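Local coordinates for protein isocitrate dehydrogenase [NAD] subunit 2 (Saccharomyces cerevisiae, PDB 3BLX) that oxidatively decarboxylates isocitrate to 2-oxoglutarate with NAD(+) in the citric acid cycle, as one of two subunit types of an allosteric octamer, and also binds mitochondrial mRNA leaders, at residues D30-E35 and K85-T90; K79-L84 and G271-I276; L133-T138 and C242-G247; Y171-A176 and K209-L214; G289-N294 and A341-F346. All blocks are in the same frame, centred on the assembly; numbering follows the deposited sequence.

Contact 1: residues D30-E35 and K85-T90; sequences DGIGPE and KGPLAT
Asp30 grips the 85-90 loop at two points, Pro87 O through its backbone N-H and Ala89 N through its carboxylate. It stands at the head of a type II' beta turn, Asp30 to Gly33, that leads into helix 33-45 and belongs to the glycine-rich Gly-Asp-Gly-Ile-Gly-Pro-Glu motif near the N-terminus of this isocitrate and isopropylmalate dehydrogenase family member. Asp30 N gives its hydrogen to Pro87 O at 3.1 Å. In the second bond the roles are exchanged: Ala89 N donates to Asp30 OD2 at 3.1 Å with an N-H...O angle of 153°, on the syn lone pair. With CG turned between backbone N and carbonyl carbon (chi1 39°), the carboxylate swings over Leu88, whose CB lies 3.8 Å from Asp30 OD1 and whose side chain crosses that of Asp30 nearly at right angles. Asp30 O is also used, since Gly33 N closes the turn onto it at 2.8 Å. Lys85, just before the loop, salt-bridges Glu278 and bonds weakly to Gly86 O. Gly31 takes the positive phi of the turn, and Gly33 leaves its CA bare toward the loop. The apolar remainder is Pro87, its ring set against the turn and the helix start: CD lies 4.1 Å from Gly33 CA, and CG is 4.4 Å from Ile32 CG1.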
# COMPACT_ATOMS: atom_id res chain seq x y z
N ASP B 30 20.28 41.53 -13.45
CA ASP B 30 20.10 40.95 -14.77
C ASP B 30 18.69 41.11 -15.32
O ASP B 30 17.85 41.79 -14.72
CB ASP B 30 20.52 39.47 -14.78
CG ASP B 30 20.11 38.74 -13.51
OD1 ASP B 30 20.97 38.53 -12.63
OD2 ASP B 30 18.91 38.38 -13.40
N GLY B 31 18.43 40.48 -16.46
CA GLY B 31 17.18 40.68 -17.16
C GLY B 31 17.12 42.13 -17.59
O GLY B 31 18.03 42.61 -18.26
N ILE B 32 16.07 42.83 -17.17
CA ILE B 32 15.94 44.24 -17.50
C ILE B 32 16.86 45.08 -16.62
O ILE B 32 16.85 46.30 -16.71
CB ILE B 32 14.51 44.73 -17.34
CG1 ILE B 32 14.03 44.51 -15.91
CG2 ILE B 32 13.59 44.02 -18.33
CD1 ILE B 32 12.66 45.07 -15.64
N GLY B 33 17.65 44.42 -15.79
CA GLY B 33 18.54 45.10 -14.87
C GLY B 33 19.45 46.11 -15.55
O GLY B 33 19.38 47.30 -15.24
N PRO B 34 20.29 45.65 -16.48
CA PRO B 34 21.21 46.52 -17.22
C PRO B 34 20.56 47.82 -17.71
O PRO B 34 21.06 48.87 -17.35
CB PRO B 34 21.64 45.65 -18.40
CG PRO B 34 21.57 44.28 -17.87
CD PRO B 34 20.41 44.24 -16.91
N GLU B 35 19.50 47.74 -18.51
CA GLU B 35 18.91 48.94 -19.13
C GLU B 35 18.24 49.88 -18.13
O GLU B 35 18.11 51.07 -18.38
CB GLU B 35 17.95 48.59 -20.28
CG GLU B 35 17.22 47.26 -20.10
CD GLU B 35 16.54 46.77 -21.37
OE1 GLU B 35 16.30 47.60 -22.28
OE2 GLU B 35 16.24 45.56 -21.48
N LYS B 85 20.62 48.14 -5.81
CA LYS B 85 20.53 47.00 -6.71
C LYS B 85 19.23 46.95 -7.52
O LYS B 85 18.19 47.38 -7.07
CB LYS B 85 20.75 45.68 -5.95
CG LYS B 85 19.64 45.27 -5.01
CD LYS B 85 19.95 43.96 -4.29
CE LYS B 85 19.63 42.75 -5.15
NZ LYS B 85 18.18 42.61 -5.45
N GLY B 86 19.32 46.42 -8.73
CA GLY B 86 18.15 46.11 -9.53
C GLY B 86 17.80 44.66 -9.35
O GLY B 86 18.34 44.01 -8.46
N PRO B 87 16.91 44.13 -10.20
CA PRO B 87 16.36 42.77 -10.13
C PRO B 87 17.41 41.68 -10.33
O PRO B 87 18.44 41.94 -10.95
CB PRO B 87 15.38 42.72 -11.31
CG PRO B 87 15.16 44.12 -11.70
CD PRO B 87 16.44 44.84 -11.39
N LEU B 88 17.14 40.49 -9.82
CA LEU B 88 17.95 39.31 -10.16
C LEU B 88 17.16 38.00 -10.04
O LEU B 88 16.38 37.81 -9.10
CB LEU B 88 19.24 39.26 -9.35
CG LEU B 88 19.20 40.06 -8.06
CD1 LEU B 88 18.44 39.30 -6.98
CD2 LEU B 88 20.62 40.36 -7.66
N ALA B 89 17.39 37.12 -11.01
CA ALA B 89 16.64 35.86 -11.13
C ALA B 89 16.89 34.88 -9.99
O ALA B 89 17.77 35.09 -9.13
CB ALA B 89 16.91 35.20 -12.50
N THR B 90 16.11 33.80 -10.00
CA THR B 90 16.06 32.81 -8.91
C THR B 90 16.90 31.57 -9.19
O THR B 90 16.43 30.64 -9.86
CB THR B 90 14.59 32.37 -8.61
OG1 THR B 90 13.72 33.51 -8.63
CG2 THR B 90 14.49 31.66 -7.26

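Contact 2: residues K79-L84 and G271-I276; sequences KNLVAL and GHKISI
Ala83 CB overlaps the CG1 branch of Ile276, meeting CG1 at 4.0 Å on one face of the mixed central sheet, where edge strand 82-85 runs parallel to strand 275-279. Ile276 CG1 lies beside its own backbone N, pointing back from the carbonyl carbon (chi1 -61°), which places this methylene closest to the alanine, with the CG2 methyl only slightly farther off. Val82 and Ser275 turn to the other face, covered by helix 296-309, where Val82 meets Met305 and Ser275 meets His308. Two backbone bonds join the strands. Ala83 N donates to Ser275 O at 3.3 Å, fairly straight at 156°. Ser275 N reaches Leu81 O at 3.3 Å too, with a more bent geometry (136°). Leu81 leaves helix 71-80 with positive phi, and that turn brings its carbonyl round to the other segment. There Leu81 O is also met by the CA-H of Ile274, the carbon 3.4 Å away. Further CA-H...O contacts continue along the pair, Ile276 CA lying 3.6 Å from Ala83 O. Beside the turn, Leu81 CD2 approaches Lys273 CB at 4.3 Å, where the lysine contributes its aliphatic stem. The main chain thus supplies the polar links while alanine, isoleucine and the lysine stem add apolar contact, so the join depends little on polar side chains.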
# COMPACT_ATOMS: atom_id res chain seq x y z
N LYS B 79 32.45 49.02 2.56
CA LYS B 79 33.23 50.25 2.52
C LYS B 79 32.36 51.45 2.17
O LYS B 79 32.48 52.49 2.80
CB LYS B 79 34.36 50.13 1.50
CG LYS B 79 35.15 51.43 1.30
CD LYS B 79 35.63 51.58 -0.14
CE LYS B 79 36.23 50.29 -0.69
NZ LYS B 79 36.27 50.27 -2.18
N ASN B 80 31.51 51.30 1.16
CA ASN B 80 30.69 52.41 0.68
C ASN B 80 29.49 52.72 1.58
O ASN B 80 29.02 53.86 1.62
CB ASN B 80 30.20 52.13 -0.73
CG ASN B 80 31.32 52.04 -1.73
OD1 ASN B 80 32.45 52.45 -1.45
ND2 ASN B 80 31.03 51.48 -2.89
N LEU B 81 29.02 51.70 2.29
CA LEU B 81 27.91 51.82 3.25
C LEU B 81 26.54 52.00 2.58
O LEU B 81 25.51 52.05 3.27
CB LEU B 81 28.16 52.95 4.26
CG LEU B 81 29.40 52.87 5.15
CD1 LEU B 81 29.35 53.95 6.22
CD2 LEU B 81 29.56 51.49 5.80
N VAL B 82 26.54 52.09 1.25
CA VAL B 82 25.31 52.20 0.48
C VAL B 82 25.40 51.42 -0.82
O VAL B 82 26.48 51.35 -1.41
CB VAL B 82 24.97 53.65 0.17
CG1 VAL B 82 23.90 53.73 -0.87
CG2 VAL B 82 24.51 54.33 1.42
N ALA B 83 24.29 50.83 -1.24
CA ALA B 83 24.19 50.12 -2.51
C ALA B 83 22.82 50.35 -3.12
O ALA B 83 21.88 50.68 -2.40
CB ALA B 83 24.43 48.64 -2.32
N LEU B 84 22.73 50.19 -4.43
CA LEU B 84 21.46 50.34 -5.14
C LEU B 84 21.29 49.24 -6.17
O LEU B 84 21.74 49.38 -7.29
CB LEU B 84 21.42 51.68 -5.86
CG LEU B 84 20.27 51.85 -6.85
CD1 LEU B 84 19.01 52.20 -6.11
CD2 LEU B 84 20.59 52.91 -7.87
N GLY B 271 20.31 48.55 7.42
CA GLY B 271 21.12 47.94 8.46
C GLY B 271 21.76 48.96 9.38
O GLY B 271 21.63 50.16 9.17
N HIS B 272 22.48 48.48 10.40
CA HIS B 272 23.11 49.37 11.37
C HIS B 272 24.06 50.36 10.71
O HIS B 272 24.14 51.53 11.11
CB HIS B 272 23.82 48.57 12.47
CG HIS B 272 22.92 48.11 13.58
ND1 HIS B 272 22.40 48.97 14.52
CD2 HIS B 272 22.45 46.88 13.90
CE1 HIS B 272 21.65 48.29 15.38
NE2 HIS B 272 21.67 47.02 15.03
N LYS B 273 24.77 49.90 9.68
CA LYS B 273 25.65 50.79 8.93
C LYS B 273 25.37 50.76 7.42
O LYS B 273 25.25 51.81 6.79
CB LYS B 273 27.12 50.49 9.23
CG LYS B 273 27.46 49.01 9.21
CD LYS B 273 28.97 48.79 9.21
CE LYS B 273 29.32 47.33 8.94
NZ LYS B 273 30.78 47.15 8.68
N ILE B 274 25.25 49.56 6.86
CA ILE B 274 24.95 49.42 5.43
C ILE B 274 23.45 49.55 5.15
O ILE B 274 22.64 49.26 6.03
CB ILE B 274 25.46 48.07 4.84
CG1 ILE B 274 26.95 47.84 5.13
CG2 ILE B 274 25.23 48.00 3.35
CD1 ILE B 274 27.21 46.92 6.32
N SER B 275 23.09 49.98 3.95
CA SER B 275 21.69 50.04 3.53
C SER B 275 21.58 49.85 2.03
O SER B 275 22.23 50.54 1.26
CB SER B 275 21.04 51.37 3.92
OG SER B 275 20.80 51.44 5.31
N ILE B 276 20.73 48.93 1.61
CA ILE B 276 20.60 48.59 0.21
C ILE B 276 19.23 48.99 -0.27
O ILE B 276 18.27 48.85 0.46
CB ILE B 276 20.82 47.10 0.02
CG1 ILE B 276 22.23 46.73 0.49
CG2 ILE B 276 20.57 46.70 -1.40
CD1 ILE B 276 22.64 45.32 0.16

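Contact 3: residues L133-T138 and C242-G247; sequences LIRENT and CPNLYG
Glu136 O accepts the amide hydrogen of Asn244 ND2 at 3.0 Å, with the oxygen close to the amide plane. Asn244 CG lies opposite the backbone N across the CA-CB bond (chi1 170°), which reaches ND2 out from the first turn of helix 244-258 to the end of strand 130-136. The same ND2 lies at the edge of the Arg135 guanidinium, 3.9 Å from NE, without a bond between them. Farther back, strand 238-242 pairs in parallel: Cys242 N gives a bond to Ile134 O at 3.2 Å, and Glu136 N returns a weak one to Cys242 O. On the Arg135 and Cys242 face, Cys242 SG touches Arg135 CB at 4.0 Å and Leu133 CD1 at 4.1 Å. Arg135 then bends over Gly247, whose bare CA lets the methylenes pass close. Its NH2 bonds to Tyr142 OH; Glu136 OE1 accepts from Glu139 N. Arg135 probably binds substrate and Tyr142 is probably critical for catalysis, as in relatives. Chemically, strand pairing and the Asn244 amide bond fix the backbone at the root of Arg135, while Gly247 in the first turn of the helix gives its stem a bed and leaves its end beside Tyr142, consistent with a place in the substrate site.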
# COMPACT_ATOMS: atom_id res chain seq x y z
N LEU B 133 5.04 51.28 5.22
CA LEU B 133 5.13 50.09 6.06
C LEU B 133 6.58 49.70 6.36
O LEU B 133 7.38 49.53 5.45
CB LEU B 133 4.41 48.93 5.41
CG LEU B 133 4.41 47.61 6.19
CD1 LEU B 133 3.73 47.78 7.52
CD2 LEU B 133 3.76 46.48 5.42
N ILE B 134 6.94 49.58 7.63
CA ILE B 134 8.25 49.08 8.00
C ILE B 134 8.07 47.66 8.56
O ILE B 134 7.29 47.44 9.47
CB ILE B 134 8.95 49.97 9.04
CG1 ILE B 134 9.50 51.24 8.40
CG2 ILE B 134 10.14 49.28 9.62
CD1 ILE B 134 8.49 52.26 8.10
N ARG B 135 8.78 46.69 8.01
CA ARG B 135 8.65 45.33 8.50
C ARG B 135 9.98 44.77 8.97
O ARG B 135 11.02 45.12 8.44
CB ARG B 135 7.99 44.46 7.45
CG ARG B 135 8.94 43.75 6.55
CD ARG B 135 8.45 42.29 6.32
NE ARG B 135 9.17 41.61 5.24
CZ ARG B 135 9.11 41.95 3.95
NH1 ARG B 135 8.35 42.96 3.55
NH2 ARG B 135 9.81 41.27 3.06
N GLU B 136 9.95 43.91 10.00
CA GLU B 136 11.16 43.25 10.50
C GLU B 136 11.67 42.21 9.46
O GLU B 136 10.89 41.56 8.78
CB GLU B 136 10.84 42.58 11.84
CG GLU B 136 11.98 42.58 12.86
CD GLU B 136 13.05 41.54 12.58
OE1 GLU B 136 12.75 40.53 11.91
OE2 GLU B 136 14.20 41.73 13.03
N ASN B 137 12.99 42.06 9.33
CA ASN B 137 13.55 41.17 8.32
C ASN B 137 14.41 40.00 8.84
O ASN B 137 14.67 39.04 8.11
CB ASN B 137 14.38 41.96 7.31
CG ASN B 137 13.70 42.11 5.97
OD1 ASN B 137 12.65 41.49 5.71
ND2 ASN B 137 14.29 42.91 5.11
N THR B 138 14.83 40.10 10.10
CA THR B 138 15.73 39.15 10.74
C THR B 138 15.07 37.79 11.02
O THR B 138 15.42 36.76 10.44
CB THR B 138 16.23 39.72 12.08
OG1 THR B 138 17.20 40.75 11.84
CG2 THR B 138 16.87 38.64 12.97
N CYS B 242 5.23 46.17 11.61
CA CYS B 242 4.70 44.85 11.96
C CYS B 242 5.81 43.84 12.10
O CYS B 242 6.93 44.06 11.59
CB CYS B 242 3.70 44.38 10.92
SG CYS B 242 4.42 44.20 9.29
N PRO B 243 5.51 42.73 12.79
CA PRO B 243 6.48 41.62 12.90
C PRO B 243 6.69 40.98 11.53
O PRO B 243 5.85 41.15 10.64
CB PRO B 243 5.80 40.64 13.86
CG PRO B 243 4.68 41.40 14.51
CD PRO B 243 4.27 42.46 13.53
N ASN B 244 7.80 40.28 11.36
CA ASN B 244 8.13 39.72 10.05
C ASN B 244 7.01 38.87 9.41
O ASN B 244 6.85 38.87 8.19
CB ASN B 244 9.45 38.93 10.13
CG ASN B 244 9.72 38.12 8.87
OD1 ASN B 244 9.58 36.90 8.88
ND2 ASN B 244 10.10 38.80 7.79
N LEU B 245 6.23 38.18 10.25
CA LEU B 245 5.11 37.33 9.84
C LEU B 245 4.13 37.89 8.79
O LEU B 245 3.80 37.23 7.81
CB LEU B 245 4.34 36.88 11.08
CG LEU B 245 3.62 35.54 10.89
CD1 LEU B 245 4.60 34.37 10.96
CD2 LEU B 245 2.48 35.35 11.89
N TYR B 246 3.66 39.11 9.02
CA TYR B 246 2.64 39.69 8.15
C TYR B 246 3.25 40.71 7.19
O TYR B 246 2.55 41.25 6.34
CB TYR B 246 1.58 40.40 8.99
CG TYR B 246 1.31 39.77 10.33
CD1 TYR B 246 0.61 38.58 10.42
CD2 TYR B 246 1.74 40.39 11.50
CE1 TYR B 246 0.36 38.01 11.65
CE2 TYR B 246 1.50 39.82 12.74
CZ TYR B 246 0.81 38.63 12.81
OH TYR B 246 0.56 38.05 14.03
N GLY B 247 4.54 40.97 7.34
CA GLY B 247 5.20 41.97 6.50
C GLY B 247 5.06 41.75 5.01
O GLY B 247 4.73 42.69 4.29

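Contact 4: residues Y171-A176 and K209-L214; sequences YAFEYA and KEYPDL
Phe173 CB stands 3.8 Å from the centroid of the Tyr211 ring, only 8° off the ring normal, a CH-pi contact over the face. The two rings lie almost parallel, with planes 10° apart, but are slid so far that they barely overlap and their centroids are 5.0 Å apart. It is thus the benzylic carbon, more than the phenyl ring, that lies over the tyrosine face. Leu214 comes in at the CD2 side of the phenylalanine ring, its CD2 4.1 Å from Phe173 CD2, the side chains sliding past each other in opposite directions, and its CG meets Ala176 CB at 4.4 Å. Glu174 lays its CG beside Tyr211 CE2 at 3.7 Å, and its carboxylate has a weak bond to Ser7 N. What holds the aromatic and the leucine side by side is the type I beta turn from Tyr211 to Leu214, closed by Leu214 N to Tyr211 O. Arg170 and Arg177 of the helix form salt bridges with Glu210, just before the turn, and Asp213 within it. The contact ties helix 162-178 to the link between helix 195-208 and edge strand 215-220, with Phe173 and Ala176 also resting on Val184 of strand 183-188.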
# COMPACT_ATOMS: atom_id res chain seq x y z
N TYR B 171 13.36 52.26 14.74
CA TYR B 171 13.51 52.80 13.41
C TYR B 171 12.20 53.33 12.90
O TYR B 171 12.19 54.31 12.19
CB TYR B 171 14.06 51.76 12.44
CG TYR B 171 14.37 52.34 11.09
CD1 TYR B 171 15.62 52.89 10.82
CD2 TYR B 171 13.41 52.38 10.09
CE1 TYR B 171 15.91 53.45 9.59
CE2 TYR B 171 13.68 52.95 8.85
CZ TYR B 171 14.94 53.48 8.62
OH TYR B 171 15.21 54.04 7.40
N ALA B 172 11.09 52.72 13.29
CA ALA B 172 9.80 53.15 12.78
C ALA B 172 9.45 54.49 13.34
O ALA B 172 8.87 55.31 12.65
CB ALA B 172 8.70 52.17 13.12
N PHE B 173 9.79 54.70 14.60
CA PHE B 173 9.59 55.99 15.24
C PHE B 173 10.45 57.08 14.57
O PHE B 173 9.92 58.06 14.07
CB PHE B 173 9.87 55.90 16.74
CG PHE B 173 8.73 55.34 17.55
CD1 PHE B 173 8.89 54.20 18.33
CD2 PHE B 173 7.49 55.95 17.52
CE1 PHE B 173 7.83 53.69 19.07
CE2 PHE B 173 6.43 55.44 18.27
CZ PHE B 173 6.60 54.30 19.04
N GLU B 174 11.76 56.88 14.56
CA GLU B 174 12.73 57.80 13.96
C GLU B 174 12.49 58.10 12.48
O GLU B 174 12.92 59.12 11.96
CB GLU B 174 14.15 57.30 14.19
CG GLU B 174 14.47 57.09 15.64
CD GLU B 174 15.88 57.49 16.00
OE1 GLU B 174 16.63 56.60 16.43
OE2 GLU B 174 16.21 58.70 15.87
N TYR B 175 11.79 57.21 11.81
CA TYR B 175 11.46 57.40 10.42
C TYR B 175 10.16 58.18 10.30
O TYR B 175 9.93 58.90 9.33
CB TYR B 175 11.36 56.04 9.71
CG TYR B 175 11.17 56.14 8.21
CD1 TYR B 175 9.89 56.10 7.64
CD2 TYR B 175 12.27 56.27 7.36
CE1 TYR B 175 9.72 56.20 6.26
CE2 TYR B 175 12.11 56.36 5.99
CZ TYR B 175 10.84 56.33 5.44
OH TYR B 175 10.69 56.43 4.06
N ALA B 176 9.28 58.04 11.28
CA ALA B 176 8.05 58.81 11.25
C ALA B 176 8.37 60.28 11.54
O ALA B 176 7.91 61.19 10.85
CB ALA B 176 7.08 58.26 12.24
N LYS B 209 7.55 56.23 25.10
CA LYS B 209 7.87 57.30 26.02
C LYS B 209 9.13 58.05 25.64
O LYS B 209 9.31 59.19 26.06
CB LYS B 209 7.95 56.79 27.46
CG LYS B 209 8.97 55.70 27.70
CD LYS B 209 8.55 54.84 28.89
CE LYS B 209 7.06 54.48 28.81
NZ LYS B 209 6.65 53.49 29.86
N GLU B 210 10.00 57.43 24.86
CA GLU B 210 11.19 58.11 24.35
C GLU B 210 10.92 58.88 23.08
O GLU B 210 11.82 59.45 22.49
CB GLU B 210 12.33 57.14 24.11
CG GLU B 210 12.60 56.24 25.27
CD GLU B 210 13.79 55.35 25.02
OE1 GLU B 210 14.73 55.82 24.34
OE2 GLU B 210 13.77 54.19 25.49
N TYR B 211 9.66 58.89 22.64
CA TYR B 211 9.28 59.66 21.46
C TYR B 211 7.93 60.32 21.69
O TYR B 211 6.89 59.84 21.22
CB TYR B 211 9.25 58.76 20.22
CG TYR B 211 10.56 58.04 19.93
CD1 TYR B 211 10.86 56.84 20.55
CD2 TYR B 211 11.49 58.57 19.06
CE1 TYR B 211 12.06 56.18 20.31
CE2 TYR B 211 12.70 57.92 18.81
CZ TYR B 211 12.98 56.72 19.44
OH TYR B 211 14.15 56.03 19.22
N PRO B 212 7.93 61.43 22.45
CA PRO B 212 6.71 62.09 22.92
C PRO B 212 6.03 62.83 21.80
O PRO B 212 4.82 63.02 21.86
CB PRO B 212 7.23 63.07 23.97
CG PRO B 212 8.65 62.63 24.26
CD PRO B 212 9.14 62.05 22.99
N ASP B 213 6.80 63.24 20.79
CA ASP B 213 6.25 63.92 19.61
C ASP B 213 5.44 63.00 18.72
O ASP B 213 4.76 63.45 17.79
CB ASP B 213 7.35 64.58 18.76
CG ASP B 213 8.54 63.66 18.50
OD1 ASP B 213 9.12 63.08 19.46
OD2 ASP B 213 8.94 63.57 17.31
N LEU B 214 5.52 61.71 19.00
CA LEU B 214 4.84 60.73 18.18
C LEU B 214 3.74 60.01 18.95
O LEU B 214 3.90 59.68 20.12
CB LEU B 214 5.86 59.74 17.67
CG LEU B 214 6.46 60.01 16.28
CD1 LEU B 214 6.07 61.36 15.76
CD2 LEU B 214 7.93 59.86 16.35

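Contact 5: residues G289-N294 and A341-F346; sequences GQDKAN and ATTSSF
Asp291 holds the start of helix 343-352 with both its main-chain oxygen and its carboxylate. Thr343 N points almost straight at Asp291 O, 3.0 Å away with an angle of 175° at the hydrogen. One carboxylate oxygen, Asp291 OD1, takes two bonds from a single residue, Ser344 OG at 3.0 Å and Ser344 N at 3.3 Å. Both come on the syn side; the hydroxyl lies nearer the carboxylate plane and the N-H 33° out of it. Thr342 OG1 sits 2.8 Å from each of Asp291 O and Asp291 OD1, and its proton may go to either. With OG1 trans to its own backbone N (chi1 -157°), the hydroxyl sits beside the aspartate. The other oxygen, Asp291 OD2, faces Glu35 of helix 33-45; that like charge may raise the proton affinity of the pair, whereas the N-H groups of the helix start would tend to stabilise the aspartate anion. Around this polar centre the packing is made by Thr343 and Ala293. The Thr343 methyl lies beside the Asp291 carbonyl and carboxylate, while Thr343 CB lies over Ala293 O. Behind them, Ala293 rests on Ile32 and Ile36, and Asn294 reaches Asp336. Within the helix start, Ser345 OG accepts from Thr342 N at 2.9 Å, the reciprocal half of a capping box. The N-cap residue Thr342 makes no capping bond with its side chain; Asp291 of another loop provides acceptors at the helix N-terminus, next to the half capping box of Thr342 and Ser345.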
# COMPACT_ATOMS: atom_id res chain seq x y z
N GLY B 289 16.27 43.56 -23.22
CA GLY B 289 16.86 43.96 -24.48
C GLY B 289 15.92 44.76 -25.36
O GLY B 289 16.37 45.67 -26.05
N GLN B 290 14.63 44.43 -25.32
CA GLN B 290 13.63 45.05 -26.18
C GLN B 290 13.33 46.53 -25.84
O GLN B 290 12.52 47.17 -26.50
CB GLN B 290 12.33 44.21 -26.20
CG GLN B 290 12.55 42.71 -26.38
CD GLN B 290 11.24 41.94 -26.46
OE1 GLN B 290 10.17 42.52 -26.68
NE2 GLN B 290 11.32 40.62 -26.29
N ASP B 291 14.00 47.05 -24.81
CA ASP B 291 13.86 48.45 -24.39
C ASP B 291 12.47 48.83 -23.87
O ASP B 291 12.05 49.98 -23.99
CB ASP B 291 14.25 49.38 -25.54
CG ASP B 291 14.99 50.62 -25.07
OD1 ASP B 291 14.50 51.74 -25.32
OD2 ASP B 291 16.06 50.47 -24.44
N LYS B 292 11.76 47.89 -23.28
CA LYS B 292 10.42 48.16 -22.81
C LYS B 292 10.36 48.33 -21.28
O LYS B 292 9.30 48.62 -20.74
CB LYS B 292 9.45 47.06 -23.27
CG LYS B 292 9.39 46.84 -24.77
CD LYS B 292 8.17 45.98 -25.14
CE LYS B 292 8.29 45.33 -26.51
NZ LYS B 292 7.19 44.33 -26.76
N ALA B 293 11.50 48.17 -20.61
CA ALA B 293 11.56 48.17 -19.15
C ALA B 293 11.09 49.49 -18.54
O ALA B 293 11.15 50.51 -19.19
CB ALA B 293 12.97 47.87 -18.67
N ASN B 294 10.64 49.45 -17.29
CA ASN B 294 10.22 50.66 -16.61
C ASN B 294 11.06 50.98 -15.38
O ASN B 294 10.93 50.34 -14.35
CB ASN B 294 8.74 50.57 -16.25
CG ASN B 294 8.21 51.85 -15.63
OD1 ASN B 294 8.97 52.75 -15.30
ND2 ASN B 294 6.89 51.93 -15.48
N ALA B 341 5.73 54.96 -24.57
CA ALA B 341 7.15 55.30 -24.52
C ALA B 341 8.06 54.09 -24.39
O ALA B 341 7.61 52.97 -24.14
CB ALA B 341 7.43 56.26 -23.39
N THR B 342 9.34 54.35 -24.55
CA THR B 342 10.35 53.32 -24.49
C THR B 342 11.28 53.69 -23.35
O THR B 342 11.27 54.83 -22.91
CB THR B 342 11.16 53.29 -25.79
OG1 THR B 342 11.74 52.00 -25.96
CG2 THR B 342 12.25 54.36 -25.78
N THR B 343 12.07 52.73 -22.86
CA THR B 343 12.90 53.02 -21.69
C THR B 343 13.91 54.13 -21.98
O THR B 343 14.29 54.87 -21.09
CB THR B 343 13.51 51.73 -21.05
OG1 THR B 343 14.51 52.06 -20.06
CG2 THR B 343 14.12 50.85 -22.08
N SER B 344 14.30 54.28 -23.25
CA SER B 344 15.18 55.38 -23.66
C SER B 344 14.43 56.70 -23.75
O SER B 344 14.89 57.72 -23.23
CB SER B 344 15.80 55.09 -25.03
OG SER B 344 16.59 53.93 -24.98
N SER B 345 13.28 56.69 -24.42
CA SER B 345 12.51 57.91 -24.57
C SER B 345 12.02 58.43 -23.23
O SER B 345 11.86 59.62 -23.04
CB SER B 345 11.34 57.66 -25.51
OG SER B 345 10.23 57.14 -24.82
N PHE B 346 11.78 57.52 -22.29
CA PHE B 346 11.37 57.88 -20.94
C PHE B 346 12.50 58.58 -20.20
O PHE B 346 12.29 59.61 -19.56
CB PHE B 346 10.91 56.63 -20.18
CG PHE B 346 10.28 56.90 -18.83
CD1 PHE B 346 8.90 56.90 -18.69
CD2 PHE B 346 11.06 57.12 -17.71
CE1 PHE B 346 8.32 57.14 -17.46
CE2 PHE B 346 10.48 57.36 -16.47
CZ PHE B 346 9.11 57.37 -16.35

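In the fold
Contacts 2, 3 and 4 are buried, while contacts 1 and 5 are only partly so. Contacts 2 and 3 share the central mixed sheet, at its edge and nearer its middle, and both rely on parallel backbone pairing; contact 3 adds side chains that approach the probable substrate site. Contact 4, nested in the loop closed by contact 3, has no hydrogen bond between its segments and packs aromatic and aliphatic groups. Contacts 1 and 5 are neighbours, joined by a probable hydrogen bond from Gly289 N to Glu35, and each centres on an aspartate, which in contact 1 both gives and takes a backbone bond and in contact 5 only accepts. Strand 82-85 leads from contact 2 into contact 1, where Lys85 touches Ile276.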